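Local coordinates for Lmo0651 protein (Listeria monocytogenes serovar 1/2a, PDB 6EP3) that controls expression of the Agr system and mediates virulence, probably by binding regulatory DNA as a GntR-family transcription factor with an FCD-type helical domain, at residues E116-S121 with W178-S183; D125-F130 with D165-F170; E108-R113 with I137-S142; F90-I95 with L197-I202. All blocks are in the same frame, centred on the assembly; numbering follows the deposited sequence.

Contact 1: E116-S121 with W178-S183; sequences EMERFS and WTNKKS. With SO4 (sulfate ion), chain S.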
# COMPACT_ATOMS: atom_id res chain seq x y z
N GLU B 116 -20.18 -10.71 13.66
CA GLU B 116 -20.00 -11.64 12.55
C GLU B 116 -18.83 -12.58 12.81
O GLU B 116 -18.87 -13.76 12.46
CB GLU B 116 -19.79 -10.87 11.24
CG GLU B 116 -21.09 -10.38 10.61
CD GLU B 116 -22.00 -11.52 10.20
OE1 GLU B 116 -22.70 -12.09 11.06
OE2 GLU B 116 -22.04 -11.84 8.99
N MET B 117 -17.77 -12.06 13.44
CA MET B 117 -16.71 -12.93 13.93
C MET B 117 -17.28 -14.01 14.85
O MET B 117 -17.00 -15.20 14.68
CB MET B 117 -15.65 -12.12 14.67
CG MET B 117 -14.71 -11.37 13.79
SD MET B 117 -13.95 -10.09 14.78
CE MET B 117 -12.61 -11.05 15.46
N GLU B 118 -18.06 -13.58 15.85
CA GLU B 118 -18.67 -14.54 16.77
C GLU B 118 -19.49 -15.59 16.02
O GLU B 118 -19.41 -16.79 16.32
CB GLU B 118 -19.56 -13.81 17.77
CG GLU B 118 -18.87 -13.44 19.07
CD GLU B 118 -19.77 -12.62 19.98
OE1 GLU B 118 -20.49 -11.74 19.47
OE2 GLU B 118 -19.76 -12.87 21.21
N ARG B 119 -20.28 -15.15 15.05
CA ARG B 119 -21.17 -16.06 14.33
C ARG B 119 -20.38 -17.09 13.54
O ARG B 119 -20.68 -18.29 13.58
CB ARG B 119 -22.08 -15.26 13.40
CG ARG B 119 -22.90 -16.13 12.46
CD ARG B 119 -24.03 -15.34 11.82
NE ARG B 119 -23.62 -14.62 10.62
CZ ARG B 119 -23.76 -15.09 9.39
NH1 ARG B 119 -24.31 -16.28 9.19
NH2 ARG B 119 -23.37 -14.37 8.35
N PHE B 120 -19.37 -16.65 12.80
CA PHE B 120 -18.60 -17.59 11.99
C PHE B 120 -17.75 -18.51 12.86
O PHE B 120 -17.54 -19.68 12.50
CB PHE B 120 -17.76 -16.82 10.97
CG PHE B 120 -18.57 -16.27 9.83
CD1 PHE B 120 -19.45 -17.09 9.14
CD2 PHE B 120 -18.47 -14.94 9.47
CE1 PHE B 120 -20.21 -16.59 8.09
CE2 PHE B 120 -19.23 -14.43 8.42
CZ PHE B 120 -20.10 -15.26 7.73
N SER B 121 -17.31 -18.04 14.03
CA SER B 121 -16.65 -18.95 14.96
C SER B 121 -17.62 -19.99 15.50
O SER B 121 -17.25 -21.16 15.68
CB SER B 121 -16.03 -18.16 16.11
OG SER B 121 -15.29 -19.02 16.96
N TRP B 178 -10.69 -16.39 22.14
CA TRP B 178 -9.88 -15.33 22.73
C TRP B 178 -9.86 -14.10 21.84
O TRP B 178 -9.98 -12.97 22.33
CB TRP B 178 -8.47 -15.85 23.00
CG TRP B 178 -7.60 -14.85 23.67
CD1 TRP B 178 -7.43 -14.67 25.01
CD2 TRP B 178 -6.75 -13.88 23.03
NE1 TRP B 178 -6.54 -13.65 25.25
CE2 TRP B 178 -6.11 -13.15 24.05
CE3 TRP B 178 -6.48 -13.56 21.70
CZ2 TRP B 178 -5.21 -12.12 23.78
CZ3 TRP B 178 -5.59 -12.54 21.43
CH2 TRP B 178 -4.97 -11.83 22.47
N THR B 179 -9.71 -14.29 20.53
CA THR B 179 -9.71 -13.16 19.61
C THR B 179 -11.06 -12.46 19.60
O THR B 179 -11.12 -11.22 19.55
CB THR B 179 -9.32 -13.63 18.21
OG1 THR B 179 -8.10 -14.38 18.27
CG2 THR B 179 -9.13 -12.44 17.28
N ASN B 180 -12.15 -13.22 19.66
CA ASN B 180 -13.48 -12.61 19.72
C ASN B 180 -13.64 -11.80 21.01
O ASN B 180 -14.18 -10.68 20.98
CB ASN B 180 -14.56 -13.68 19.63
CG ASN B 180 -14.56 -14.41 18.30
OD1 ASN B 180 -13.87 -14.02 17.36
ND2 ASN B 180 -15.35 -15.48 18.22
N LYS B 181 -13.18 -12.34 22.14
CA LYS B 181 -13.26 -11.62 23.40
C LYS B 181 -12.43 -10.34 23.34
O LYS B 181 -12.86 -9.29 23.84
CB LYS B 181 -12.78 -12.51 24.55
CG LYS B 181 -12.54 -11.75 25.86
CD LYS B 181 -12.19 -12.70 27.00
CE LYS B 181 -10.78 -13.27 26.84
NZ LYS B 181 -10.49 -14.30 27.88
N LYS B 182 -11.25 -10.40 22.73
CA LYS B 182 -10.42 -9.21 22.62
C LYS B 182 -11.08 -8.16 21.74
O LYS B 182 -11.05 -6.96 22.05
CB LYS B 182 -9.05 -9.58 22.06
CG LYS B 182 -8.06 -10.04 23.11
CD LYS B 182 -7.61 -8.88 23.99
CE LYS B 182 -6.84 -9.36 25.20
NZ LYS B 182 -7.70 -10.17 26.11
N SER B 183 -11.70 -8.59 20.63
CA SER B 183 -12.40 -7.66 19.76
C SER B 183 -13.56 -6.99 20.49
O SER B 183 -13.77 -5.77 20.36
CB SER B 183 -12.92 -8.41 18.53
OG SER B 183 -11.89 -9.20 17.96
S SO4 S . -26.05 -16.03 5.51
O1 SO4 S . -24.95 -15.37 4.80
O2 SO4 S . -25.52 -16.79 6.63
O3 SO4 S . -26.75 -16.92 4.60
O4 SO4 S . -26.98 -15.01 6.00
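Asn180 pushes its amide against the 116-121 helix, at the point where the backbones come nearest (Glu118 CA to Asn180 CA 6.3 Å). Its two ends meet different surfaces. Asn180 ND2 lies against Ser121 CB at 3.5 Å and the CA of Glu118, while OD1 faces Met117 and accepts a hydrogen bond from Tyr129 OH on helix 126-142, which satisfies this buried oxygen and fixes the turn of the amide. Met117 and Asn180 run past each other in opposite directions, so Met117 CB and CE both border Asn180 OD1, each at 3.7 Å. The Met117 chain turns at its thioether (chi3 86°) and sets CE 3.2 Å from Ser183 OG, with Thr179 CG2 beside it. Ser183 OG itself bonds back to Thr179 O at 2.7 Å. Glu118 adds a looser flank, its CG 4.2 Å from Asn180 ND2. Ser121 OG pairs with Arg176 NE. Facing the other way, Arg119 grips Glu116 side-on with NE and NH2, and its NH1 holds a sulfate probably brought by the crystallisation liquor. No hydrogen bond crosses between the segments; two nearly antiparallel helices, axes 9.9 Å apart, pack side by side as in the all-helical FCD bundle.

Contact 2: D125-F130 with D165-F170; sequences DLENYF and DGINMF
An aromatic cluster of Tyr129, Phe130 and Phe170 joins the start of helix 126-142 to the loop between helices 147-163 and 173-192. Tyr129 turns its edge to the face of Phe170, a T-shaped pair with centroids 5.2 Å apart and planes at 69°; CE2 of Tyr129 comes 3.5 Å from CD1 of Phe170. Phe130 meets the same ring rim to rim, its CE1 3.5 Å from Phe170 CE2. Ile167 covers a face of Phe130 in a CH-pi contact, CB standing 3.9 Å from the ring centroid. With CG1 anti to its backbone N (chi1 -171°), Ile167 sends CD1 onward to Phe130 CB, at 3.7 Å, and the carbonyl O of Leu126. Leu126 adds its CD2, which rests against Phe170 CB (3.8 Å) and the Phe170 carbonyl. Asp125 is the N-cap, accepting a weak bond from Asn128 N at OD1; Asn128 ND2 also donates to Asp125 OD2 at 2.6 Å, from above the carboxylate plane. Around this patch, Phe120 and Ser121 of helix 107-123 lie against Tyr129, which Arg176 and Thr179 of helix 173-192 also border; Thr179 touches Phe170 too, and His133 of helix 126-142 meets the Phe170 ring edge-to-face.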
# COMPACT_ATOMS: atom_id res chain seq x y z
N ASP B 125 -16.78 -21.82 10.43
CA ASP B 125 -16.53 -21.42 9.05
C ASP B 125 -15.21 -20.65 9.06
O ASP B 125 -15.19 -19.45 9.36
CB ASP B 125 -17.68 -20.58 8.50
CG ASP B 125 -17.61 -20.39 7.00
OD1 ASP B 125 -16.50 -20.42 6.43
OD2 ASP B 125 -18.68 -20.16 6.39
N LEU B 126 -14.11 -21.34 8.74
CA LEU B 126 -12.79 -20.77 8.98
C LEU B 126 -12.48 -19.62 8.03
O LEU B 126 -11.97 -18.58 8.46
CB LEU B 126 -11.72 -21.85 8.83
CG LEU B 126 -11.03 -22.33 10.10
CD1 LEU B 126 -9.91 -23.28 9.71
CD2 LEU B 126 -10.48 -21.15 10.87
N GLU B 127 -12.78 -19.79 6.74
CA GLU B 127 -12.50 -18.73 5.77
C GLU B 127 -13.30 -17.48 6.09
O GLU B 127 -12.77 -16.36 6.07
CB GLU B 127 -12.79 -19.22 4.35
CG GLU B 127 -11.81 -20.26 3.81
CD GLU B 127 -11.85 -21.58 4.57
OE1 GLU B 127 -12.91 -21.90 5.15
OE2 GLU B 127 -10.82 -22.29 4.59
N ASN B 128 -14.58 -17.65 6.40
CA ASN B 128 -15.41 -16.50 6.71
C ASN B 128 -15.01 -15.88 8.04
O ASN B 128 -15.09 -14.66 8.19
CB ASN B 128 -16.88 -16.90 6.72
CG ASN B 128 -17.45 -16.98 5.32
OD1 ASN B 128 -17.17 -16.14 4.47
ND2 ASN B 128 -18.27 -18.00 5.07
N TYR B 129 -14.53 -16.68 9.00
CA TYR B 129 -14.04 -16.11 10.25
C TYR B 129 -12.78 -15.28 10.03
O TYR B 129 -12.63 -14.20 10.62
CB TYR B 129 -13.78 -17.21 11.27
CG TYR B 129 -13.21 -16.68 12.57
CD1 TYR B 129 -14.04 -16.13 13.54
CD2 TYR B 129 -11.85 -16.70 12.81
CE1 TYR B 129 -13.52 -15.63 14.72
CE2 TYR B 129 -11.32 -16.20 13.98
CZ TYR B 129 -12.16 -15.66 14.93
OH TYR B 129 -11.62 -15.17 16.10
N PHE B 130 -11.86 -15.77 9.21
CA PHE B 130 -10.67 -14.99 8.85
C PHE B 130 -11.07 -13.68 8.19
O PHE B 130 -10.58 -12.60 8.56
CB PHE B 130 -9.78 -15.82 7.92
CG PHE B 130 -8.31 -15.48 8.00
CD1 PHE B 130 -7.71 -15.16 9.21
CD2 PHE B 130 -7.53 -15.50 6.86
CE1 PHE B 130 -6.36 -14.86 9.27
CE2 PHE B 130 -6.17 -15.20 6.91
CZ PHE B 130 -5.59 -14.88 8.12
N ASP B 165 -0.08 -19.39 5.90
CA ASP B 165 -0.87 -20.35 6.65
C ASP B 165 -1.42 -19.75 7.94
O ASP B 165 -1.81 -20.49 8.84
CB ASP B 165 -0.04 -21.59 6.97
CG ASP B 165 0.38 -22.36 5.73
OD1 ASP B 165 1.60 -22.55 5.54
OD2 ASP B 165 -0.50 -22.77 4.96
N GLY B 166 -1.44 -18.42 8.04
CA GLY B 166 -1.88 -17.77 9.26
C GLY B 166 -3.31 -18.09 9.66
O GLY B 166 -3.66 -17.94 10.83
N ILE B 167 -4.13 -18.53 8.71
CA ILE B 167 -5.51 -18.89 9.04
C ILE B 167 -5.54 -20.16 9.88
O ILE B 167 -6.46 -20.35 10.69
CB ILE B 167 -6.34 -19.05 7.75
CG1 ILE B 167 -7.83 -19.20 8.08
CG2 ILE B 167 -5.84 -20.23 6.92
CD1 ILE B 167 -8.72 -19.25 6.86
N ASN B 168 -4.54 -21.04 9.74
CA ASN B 168 -4.50 -22.27 10.52
C ASN B 168 -4.50 -22.00 12.02
O ASN B 168 -4.97 -22.83 12.80
CB ASN B 168 -3.28 -23.10 10.12
CG ASN B 168 -3.37 -23.61 8.69
OD1 ASN B 168 -4.37 -23.41 8.01
ND2 ASN B 168 -2.30 -24.26 8.23
N MET B 169 -3.96 -20.85 12.43
CA MET B 169 -4.00 -20.45 13.83
C MET B 169 -5.42 -20.47 14.38
O MET B 169 -5.65 -20.86 15.53
CB MET B 169 -3.38 -19.06 13.95
CG MET B 169 -3.45 -18.40 15.30
SD MET B 169 -2.87 -16.69 15.16
CE MET B 169 -3.53 -16.23 13.57
N PHE B 170 -6.39 -20.07 13.56
CA PHE B 170 -7.78 -20.03 14.00
C PHE B 170 -8.49 -21.37 13.87
O PHE B 170 -9.70 -21.44 14.06
CB PHE B 170 -8.52 -18.94 13.22
CG PHE B 170 -7.97 -17.56 13.45
CD1 PHE B 170 -8.00 -17.00 14.72
CD2 PHE B 170 -7.41 -16.84 12.41
CE1 PHE B 170 -7.49 -15.73 14.94
CE2 PHE B 170 -6.89 -15.57 12.63
CZ PHE B 170 -6.93 -15.02 13.89

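Contact 3: E108-R113 with I137-S142; sequences EKLYAR and ILCLIS. With SO4 (sulfate ion), chain O.
Leu110 and Cys139 face each other where the two helices come nearest, their CA atoms 6.1 Å apart, and the apolar part of the contact grows from this pair. Leu110 CD1 sits 3.8 Å from Cys139 CB and equally far from Leu140 CD2, touching both side chains; the leucines pass each other at a slant. Leu190 of helix 173-192 touches both leucines and extends the apolar layer to a third helix.

Cys139 SG, anti to its own backbone N (chi1 -170°), reaches across to the opposite helix, where Leu110 CB lies beside it and the aliphatic CE of Lys109 approaches to 3.5 Å. Lys109 bends at chi3, 65°, to bring CE against the thiol and carries NZ toward Ser142 OG, but at 4.0 Å the two polar atoms are only neighbours. Ser142 OG instead donates to Cys139 O (2.8 Å), within its own helix.

The charged part belongs to Arg113. Arg113 NH1 packs 3.8 Å from Cys139 CB and donates to Arg135 O, a bond to the main chain of the facing helix that steadies the guanidinium. The other edge holds a sulfate, probably from the crystallisation liquor: Arg113 NE and NH2 both reach the sulfate O4, each at 3.2 Å, while CG and CD of Lys109 line its side.

The axes run antiparallel at 166° and 9.6 Å apart. Since helices 107-123 and 126-142 follow directly in the chain, this is the side-by-side packing of an alpha-alpha hairpin, here a building block of the FCD helical domain.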
# COMPACT_ATOMS: atom_id res chain seq x y z
N GLU B 108 -21.26 1.10 15.76
CA GLU B 108 -22.30 0.11 15.48
C GLU B 108 -21.86 -0.84 14.38
O GLU B 108 -22.09 -2.05 14.46
CB GLU B 108 -23.59 0.82 15.09
CG GLU B 108 -24.18 1.67 16.19
CD GLU B 108 -25.14 2.70 15.65
OE1 GLU B 108 -25.15 2.91 14.42
OE2 GLU B 108 -25.88 3.30 16.46
N LYS B 109 -21.19 -0.31 13.35
CA LYS B 109 -20.60 -1.17 12.34
C LYS B 109 -19.54 -2.07 12.95
O LYS B 109 -19.45 -3.25 12.60
CB LYS B 109 -20.01 -0.32 11.21
CG LYS B 109 -19.73 -1.09 9.94
CD LYS B 109 -19.25 -0.17 8.82
CE LYS B 109 -17.91 0.46 9.16
NZ LYS B 109 -17.30 1.18 8.00
N LEU B 110 -18.74 -1.53 13.87
CA LEU B 110 -17.71 -2.34 14.52
C LEU B 110 -18.34 -3.46 15.33
O LEU B 110 -17.86 -4.60 15.33
CB LEU B 110 -16.84 -1.46 15.40
CG LEU B 110 -15.56 -2.06 15.98
CD1 LEU B 110 -14.50 -2.21 14.90
CD2 LEU B 110 -15.05 -1.19 17.11
N TYR B 111 -19.42 -3.15 16.06
CA TYR B 111 -20.13 -4.18 16.81
C TYR B 111 -20.66 -5.26 15.87
O TYR B 111 -20.56 -6.46 16.17
CB TYR B 111 -21.26 -3.54 17.61
CG TYR B 111 -21.96 -4.48 18.56
CD1 TYR B 111 -21.39 -4.82 19.78
CD2 TYR B 111 -23.21 -4.99 18.26
CE1 TYR B 111 -22.03 -5.67 20.66
CE2 TYR B 111 -23.87 -5.84 19.14
CZ TYR B 111 -23.27 -6.18 20.33
OH TYR B 111 -23.91 -7.02 21.20
N ALA B 112 -21.21 -4.85 14.73
CA ALA B 112 -21.70 -5.84 13.76
C ALA B 112 -20.57 -6.73 13.25
O ALA B 112 -20.75 -7.94 13.09
CB ALA B 112 -22.40 -5.13 12.60
N ARG B 113 -19.39 -6.14 13.01
CA ARG B 113 -18.26 -6.93 12.52
C ARG B 113 -17.76 -7.92 13.58
O ARG B 113 -17.47 -9.08 13.27
CB ARG B 113 -17.11 -6.02 12.08
CG ARG B 113 -17.47 -4.94 11.06
CD ARG B 113 -17.15 -5.38 9.65
NE ARG B 113 -17.71 -4.48 8.64
CZ ARG B 113 -16.99 -3.63 7.91
NH1 ARG B 113 -15.67 -3.57 8.06
NH2 ARG B 113 -17.59 -2.86 7.02
N ILE B 137 -10.75 -5.50 11.78
CA ILE B 137 -9.54 -4.68 11.76
C ILE B 137 -9.68 -3.52 10.78
O ILE B 137 -9.27 -2.39 11.07
CB ILE B 137 -8.31 -5.55 11.44
CG1 ILE B 137 -8.07 -6.55 12.57
CG2 ILE B 137 -7.08 -4.69 11.21
CD1 ILE B 137 -6.97 -7.57 12.28
N LEU B 138 -10.31 -3.77 9.63
CA LEU B 138 -10.49 -2.72 8.63
C LEU B 138 -11.40 -1.62 9.13
O LEU B 138 -11.21 -0.45 8.81
CB LEU B 138 -11.05 -3.31 7.34
CG LEU B 138 -10.13 -4.13 6.44
CD1 LEU B 138 -10.91 -4.69 5.26
CD2 LEU B 138 -8.95 -3.30 5.96
N CYS B 139 -12.42 -1.98 9.91
CA CYS B 139 -13.31 -0.99 10.51
C CYS B 139 -12.54 -0.12 11.50
O CYS B 139 -12.67 1.12 11.52
CB CYS B 139 -14.49 -1.70 11.17
SG CYS B 139 -15.78 -0.62 11.72
N LEU B 140 -11.73 -0.76 12.35
CA LEU B 140 -10.85 -0.01 13.23
C LEU B 140 -10.00 0.99 12.45
O LEU B 140 -9.87 2.16 12.84
CB LEU B 140 -9.94 -0.96 14.01
CG LEU B 140 -10.57 -1.71 15.17
CD1 LEU B 140 -9.52 -2.55 15.87
CD2 LEU B 140 -11.20 -0.73 16.14
N ILE B 141 -9.44 0.54 11.33
CA ILE B 141 -8.56 1.42 10.54
C ILE B 141 -9.36 2.52 9.86
O ILE B 141 -8.91 3.67 9.76
CB ILE B 141 -7.75 0.59 9.53
CG1 ILE B 141 -6.84 -0.38 10.28
CG2 ILE B 141 -6.94 1.50 8.62
CD1 ILE B 141 -5.93 -1.16 9.39
N SER B 142 -10.56 2.20 9.38
CA SER B 142 -11.42 3.19 8.75
C SER B 142 -11.81 4.27 9.73
O SER B 142 -12.20 5.37 9.30
CB SER B 142 -12.68 2.52 8.20
OG SER B 142 -13.67 2.42 9.21
S SO4 O . -21.58 -2.90 6.80
O1 SO4 O . -21.63 -1.45 6.93
O2 SO4 O . -21.14 -3.26 5.46
O3 SO4 O . -22.91 -3.45 7.06
O4 SO4 O . -20.64 -3.45 7.78

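Contact 4: F90-I95 with L197-I202; sequences FVDAAI and LARKTI. With SO4 (sulfate ion), chain P.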
# COMPACT_ATOMS: atom_id res chain seq x y z
N PHE B 90 -0.99 0.95 11.55
CA PHE B 90 -2.18 1.58 10.98
C PHE B 90 -3.34 1.64 11.98
O PHE B 90 -3.99 2.68 12.12
CB PHE B 90 -2.61 0.85 9.71
CG PHE B 90 -1.90 1.32 8.48
CD1 PHE B 90 -1.75 2.67 8.22
CD2 PHE B 90 -1.37 0.41 7.58
CE1 PHE B 90 -1.09 3.11 7.09
CE2 PHE B 90 -0.71 0.84 6.45
CZ PHE B 90 -0.57 2.19 6.20
N VAL B 91 -3.59 0.54 12.70
CA VAL B 91 -4.72 0.50 13.63
C VAL B 91 -4.51 1.48 14.78
O VAL B 91 -5.41 2.25 15.15
CB VAL B 91 -4.93 -0.93 14.16
CG1 VAL B 91 -6.00 -0.95 15.24
CG2 VAL B 91 -5.29 -1.88 13.04
N ASP B 92 -3.31 1.45 15.37
CA ASP B 92 -3.03 2.33 16.50
C ASP B 92 -3.11 3.79 16.10
O ASP B 92 -3.68 4.62 16.82
CB ASP B 92 -1.66 2.00 17.10
CG ASP B 92 -1.36 2.83 18.33
OD1 ASP B 92 -1.97 2.56 19.39
OD2 ASP B 92 -0.51 3.74 18.24
N ALA B 93 -2.54 4.15 14.94
CA ALA B 93 -2.62 5.53 14.49
C ALA B 93 -4.06 5.93 14.17
O ALA B 93 -4.45 7.08 14.41
CB ALA B 93 -1.72 5.75 13.27
N ALA B 94 -4.86 5.01 13.64
CA ALA B 94 -6.26 5.31 13.39
C ALA B 94 -6.97 5.67 14.69
O ALA B 94 -7.68 6.68 14.77
CB ALA B 94 -6.95 4.12 12.72
N ILE B 95 -6.79 4.84 15.72
CA ILE B 95 -7.46 5.11 16.99
C ILE B 95 -6.95 6.42 17.60
O ILE B 95 -7.73 7.22 18.12
CB ILE B 95 -7.29 3.92 17.95
CG1 ILE B 95 -7.91 2.67 17.33
CG2 ILE B 95 -7.97 4.19 19.27
CD1 ILE B 95 -9.30 2.90 16.79
N LEU B 197 -6.69 2.46 27.03
CA LEU B 197 -6.95 1.06 27.33
C LEU B 197 -7.27 0.27 26.07
O LEU B 197 -6.79 -0.85 25.89
CB LEU B 197 -8.09 0.95 28.34
CG LEU B 197 -7.68 0.75 29.80
CD1 LEU B 197 -8.89 0.71 30.71
CD2 LEU B 197 -6.85 -0.51 29.96
N ALA B 198 -8.07 0.86 25.17
CA ALA B 198 -8.35 0.20 23.90
C ALA B 198 -7.08 -0.00 23.08
O ALA B 198 -6.89 -1.05 22.45
CB ALA B 198 -9.38 1.00 23.11
N ARG B 199 -6.20 0.99 23.07
CA ARG B 199 -4.97 0.86 22.29
C ARG B 199 -4.06 -0.21 22.87
O ARG B 199 -3.47 -1.00 22.12
CB ARG B 199 -4.26 2.21 22.22
CG ARG B 199 -5.03 3.27 21.47
CD ARG B 199 -4.36 4.62 21.60
NE ARG B 199 -3.16 4.70 20.79
CZ ARG B 199 -2.33 5.74 20.78
NH1 ARG B 199 -2.59 6.79 21.55
NH2 ARG B 199 -1.26 5.73 20.01
N LYS B 200 -3.96 -0.28 24.20
CA LYS B 200 -3.14 -1.33 24.79
C LYS B 200 -3.78 -2.71 24.61
O LYS B 200 -3.07 -3.70 24.46
CB LYS B 200 -2.89 -1.03 26.26
CG LYS B 200 -2.19 0.31 26.49
CD LYS B 200 -1.04 0.53 25.49
CE LYS B 200 0.16 1.20 26.14
NZ LYS B 200 1.36 0.32 26.19
N THR B 201 -5.11 -2.77 24.54
CA THR B 201 -5.76 -4.04 24.23
C THR B 201 -5.48 -4.47 22.80
O THR B 201 -5.24 -5.66 22.53
CB THR B 201 -7.27 -3.94 24.45
OG1 THR B 201 -7.53 -3.40 25.75
CG2 THR B 201 -7.92 -5.31 24.35
N ILE B 202 -5.50 -3.52 21.86
CA ILE B 202 -5.13 -3.80 20.48
C ILE B 202 -3.71 -4.34 20.41
O ILE B 202 -3.42 -5.33 19.72
CB ILE B 202 -5.28 -2.54 19.62
CG1 ILE B 202 -6.75 -2.11 19.53
CG2 ILE B 202 -4.70 -2.76 18.23
CD1 ILE B 202 -6.93 -0.75 18.90
S SO4 P . 0.16 9.32 20.63
O1 SO4 P . 1.35 9.32 21.47
O2 SO4 P . 0.06 10.59 19.91
O3 SO4 P . 0.24 8.22 19.67
O4 SO4 P . -1.02 9.15 21.47
O HOH W 1 -2.38 0.17 19.62
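Arg199 NH2 serves two acceptors at once: Asp92 OD2 at 2.8 Å across the helix pair, and O3 of a sulfate at 2.9 Å. Arg199 NE takes the other carboxylate oxygen, Asp92 OD1, also at 2.8 Å, so the guanidinium grips the acid side-on with one nitrogen to each oxygen. The acceptors lie near the guanidinium plane, but OD1 is met from above its own carboxylate plane, the two planes being 33° apart. A bend at chi3, 74°, carries the arginine head to the acid. The same sulfate spans the NH1-NH2 edge, Arg199 NH1 reaching its O4 at 2.8 Å; the ion is probably from the crystallisation liquor, and Glu196 gives NH1 a further, weak ion pair. A water donates to Arg199 O and lies beside Asp92 OD1, though too close for that second bond to be certain.

Helices 77-101 and 195-219, distant in sequence, thus pair as antiparallel neighbours in the FCD bundle, their axes 10.2 Å apart. Beside the salt bridge the contact is apolar. Ile95 CG2 lies against the methylene CG of Arg199 at 3.8 Å, the two chains running past each other in opposite directions. Ile202 wedges between Ile95 and Val91: its CG2 meets Val91 CG1 at 3.7 Å, and its CD1 meets Ile95 CG1 at 3.9 Å. On another side of helix 77-101, Phe90 meets Phe90 of the second subunit, and Ala93 packs on Ile89 of that subunit.

All four contacts lie within the FCD range. Contacts 1 and 3 share helix 107-123, contacts 2 and 3 use the start and the end of helix 126-142, while contact 4 has two helices of its own. Contacts 1 and 4 are mostly buried, contacts 2 and 3 partly so. Their chemistry differs: amide and thioether in contact 1, aromatic rings in contact 2, leucines and a thiol in contact 3, and in contact 4 alone a salt bridge between the segments. Contacts 1 and 2 meet through Asn180 and Tyr129, contacts 3 and 4 through Ile141 and Val91, and contacts 1 and 4 where Lys182 packs on Thr201, whereas contacts 2 and 4 do not touch.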